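Local structure of fatty acid amide hydrolase (Candida albicans, 6KVR) at residues M310-N315 and P328-R332. The protein probably hydrolyses monocarboxylic acid amides to the carboxylate and ammonium. Residues are numbered along the deposited sequence; the frame is centred on the assembly and turned at random.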
loop_
_atom_site.group_PDB
_atom_site.type_symbol
_atom_site.label_atom_id
_atom_site.label_comp_id
_atom_site.label_asym_id
_atom_site.label_seq_id
_atom_site.Cartn_x
_atom_site.Cartn_y
_atom_site.Cartn_z
HETATM N N MSE A 310 4.089 -19.289 4.265
HETATM C CA MSE A 310 4.241 -17.872 4.545
HETATM C C MSE A 310 5.617 -17.566 5.132
HETATM O O MSE A 310 6.328 -16.679 4.643
HETATM C CB MSE A 310 3.140 -17.395 5.499
HETATM C CG MSE A 310 1.726 -17.597 4.957
HETATM SE SE MSE A 310 1.373 -16.452 3.388
HETATM C CE MSE A 310 1.100 -14.731 4.350
ATOM N N LYS A 311 5.987 -18.309 6.181
ATOM C CA LYS A 311 7.248 -18.055 6.872
ATOM C C LYS A 311 8.430 -18.196 5.928
ATOM O O LYS A 311 9.315 -17.333 5.899
ATOM C CB LYS A 311 7.412 -19.002 8.064
ATOM C CG LYS A 311 8.691 -18.765 8.888
ATOM C CD LYS A 311 8.779 -19.794 10.005
ATOM C CE LYS A 311 9.125 -21.171 9.446
ATOM N NZ LYS A 311 8.274 -22.275 10.020
ATOM N N ALA A 312 8.457 -19.277 5.137
ATOM C CA ALA A 312 9.565 -19.482 4.206
ATOM C C ALA A 312 9.568 -18.419 3.108
ATOM O O ALA A 312 10.615 -17.831 2.798
ATOM C CB ALA A 312 9.489 -20.883 3.597
ATOM N N TYR A 313 8.401 -18.170 2.502
ATOM C CA TYR A 313 8.310 -17.221 1.398
ATOM C C TYR A 313 8.846 -15.858 1.811
ATOM O O TYR A 313 9.699 -15.287 1.132
ATOM C CB TYR A 313 6.857 -17.103 0.923
ATOM C CG TYR A 313 6.644 -16.209 -0.296
ATOM C CD1 TYR A 313 6.584 -14.817 -0.174
ATOM C CD2 TYR A 313 6.499 -16.760 -1.569
ATOM C CE1 TYR A 313 6.380 -14.010 -1.274
ATOM C CE2 TYR A 313 6.305 -15.961 -2.672
ATOM C CZ TYR A 313 6.245 -14.583 -2.521
ATOM O OH TYR A 313 6.040 -13.785 -3.626
ATOM N N ILE A 314 8.367 -15.333 2.940
ATOM C CA ILE A 314 8.684 -13.967 3.327
ATOM C C ILE A 314 10.087 -13.876 3.921
ATOM O O ILE A 314 10.917 -13.084 3.457
ATOM C CB ILE A 314 7.617 -13.444 4.303
ATOM C CG1 ILE A 314 6.282 -13.245 3.580
ATOM C CG2 ILE A 314 8.106 -12.174 5.026
ATOM C CD1 ILE A 314 5.086 -13.135 4.515
ATOM N N ASN A 315 10.378 -14.682 4.950
ATOM C CA ASN A 315 11.621 -14.503 5.693
ATOM C C ASN A 315 12.831 -15.028 4.927
ATOM O O ASN A 315 13.933 -14.501 5.092
ATOM C CB ASN A 315 11.516 -15.164 7.076
ATOM C CG ASN A 315 10.598 -14.402 8.020
ATOM O OD1 ASN A 315 10.203 -13.260 7.746
ATOM N ND2 ASN A 315 10.258 -15.025 9.147
ATOM N N PRO A 328 8.719 -5.292 3.176
ATOM C CA PRO A 328 9.675 -6.008 4.037
ATOM C C PRO A 328 9.212 -6.010 5.491
ATOM O O PRO A 328 9.830 -5.411 6.369
ATOM C CB PRO A 328 10.970 -5.219 3.826
ATOM C CG PRO A 328 10.518 -3.850 3.523
ATOM C CD PRO A 328 9.209 -3.960 2.791
HETATM N N MSE A 329 8.084 -6.660 5.740
HETATM C CA MSE A 329 7.613 -6.806 7.099
HETATM C C MSE A 329 7.712 -8.282 7.467
HETATM O O MSE A 329 7.078 -9.147 6.848
HETATM C CB MSE A 329 6.218 -6.198 7.244
HETATM C CG MSE A 329 4.991 -7.004 6.898
HETATM SE SE MSE A 329 3.573 -6.441 8.141
HETATM C CE MSE A 329 3.624 -4.484 7.846
ATOM N N PRO A 330 8.586 -8.560 8.429
ATOM C CA PRO A 330 8.918 -9.951 8.764
ATOM C C PRO A 330 7.687 -10.742 9.162
ATOM O O PRO A 330 6.748 -10.210 9.755
ATOM C CB PRO A 330 9.880 -9.809 9.950
ATOM C CG PRO A 330 10.446 -8.397 9.817
ATOM C CD PRO A 330 9.345 -7.578 9.222
ATOM N N TRP A 331 7.703 -12.034 8.830
ATOM C CA TRP A 331 6.700 -12.963 9.336
ATOM C C TRP A 331 7.051 -13.268 10.791
ATOM O O TRP A 331 8.047 -13.945 11.067
ATOM C CB TRP A 331 6.667 -14.227 8.478
ATOM C CG TRP A 331 5.643 -15.225 8.918
ATOM C CD1 TRP A 331 5.857 -16.330 9.694
ATOM C CD2 TRP A 331 4.234 -15.208 8.621
ATOM N NE1 TRP A 331 4.673 -17.001 9.893
ATOM C CE2 TRP A 331 3.663 -16.331 9.250
ATOM C CE3 TRP A 331 3.402 -14.345 7.896
ATOM C CZ2 TRP A 331 2.296 -16.622 9.170
ATOM C CZ3 TRP A 331 2.042 -14.630 7.819
ATOM C CH2 TRP A 331 1.505 -15.762 8.453
ATOM N N ARG A 332 6.247 -12.746 11.719
ATOM C CA ARG A 332 6.552 -12.834 13.140
ATOM C C ARG A 332 6.291 -14.236 13.695
ATOM O O ARG A 332 5.448 -14.988 13.200
ATOM C CB ARG A 332 5.733 -11.812 13.928
ATOM C CG ARG A 332 6.268 -10.380 13.814
ATOM C CD ARG A 332 5.264 -9.379 14.334
ATOM N NE ARG A 332 4.002 -9.429 13.603
ATOM C CZ ARG A 332 2.880 -9.944 14.089
ATOM N NH1 ARG A 332 2.847 -10.528 15.274
ATOM N NH2 ARG A 332 1.764 -9.867 13.365
#
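The side-chain amide of N315 reads both polar backbone atoms of W331. Its OD1 accepts the W331 N-H (W331 N to N315 OD1, 3.0 Å), with the donor tilted 20° from the plane of the carbonyl. Its ND2 gives a straighter bond to W331 O, 3.1 Å long with an N-H...O angle of 166°, lying close to the amide's own plane and directed at a lone pair of the backbone carbonyl. This two-point pairing, made by one side-chain amide with the N-H and C=O of a single residue, satisfies both backbone groups of W331 in a loop without regular secondary structure and fixes which way round the N315 amide sits. The W331 side chain then reaches back to the helix: with CG anti to its backbone N (chi1 -179°), the indole lies against the helix surface. M310 CB stands over the face of the W331 six-membered ring in a CH-pi contact, 3.6 Å from the ring centroid. Bends in the chain of M310, a selenomethionine, at chi2 and chi3 bring SE obliquely to the ring as a Met-aromatic contact, and M310 CE ends 3.6 Å from W331 CZ3. K311 CA lies over the same face, while K311 CB comes 3.5 Å from W331 CD1; the lysine chain then leads off to a long, weak ion pair between NZ and E307 OE1. I314 approaches the ring obliquely, its CD1 4.0 Å from W331 CE3, and its methyl CG2 packs against M329 O (3.7 Å), a carbonyl whose polar partner is R276, through a weak hydrogen bond. The indole N-H is satisfied by E307 OE2, one turn before K311. The contact thus fastens the loop before strand 343-346 onto helix 303-317, away from the predicted catalytic residues, with W331 also touching helix 552-565, where R332 forms salt bridges to E553 and E554.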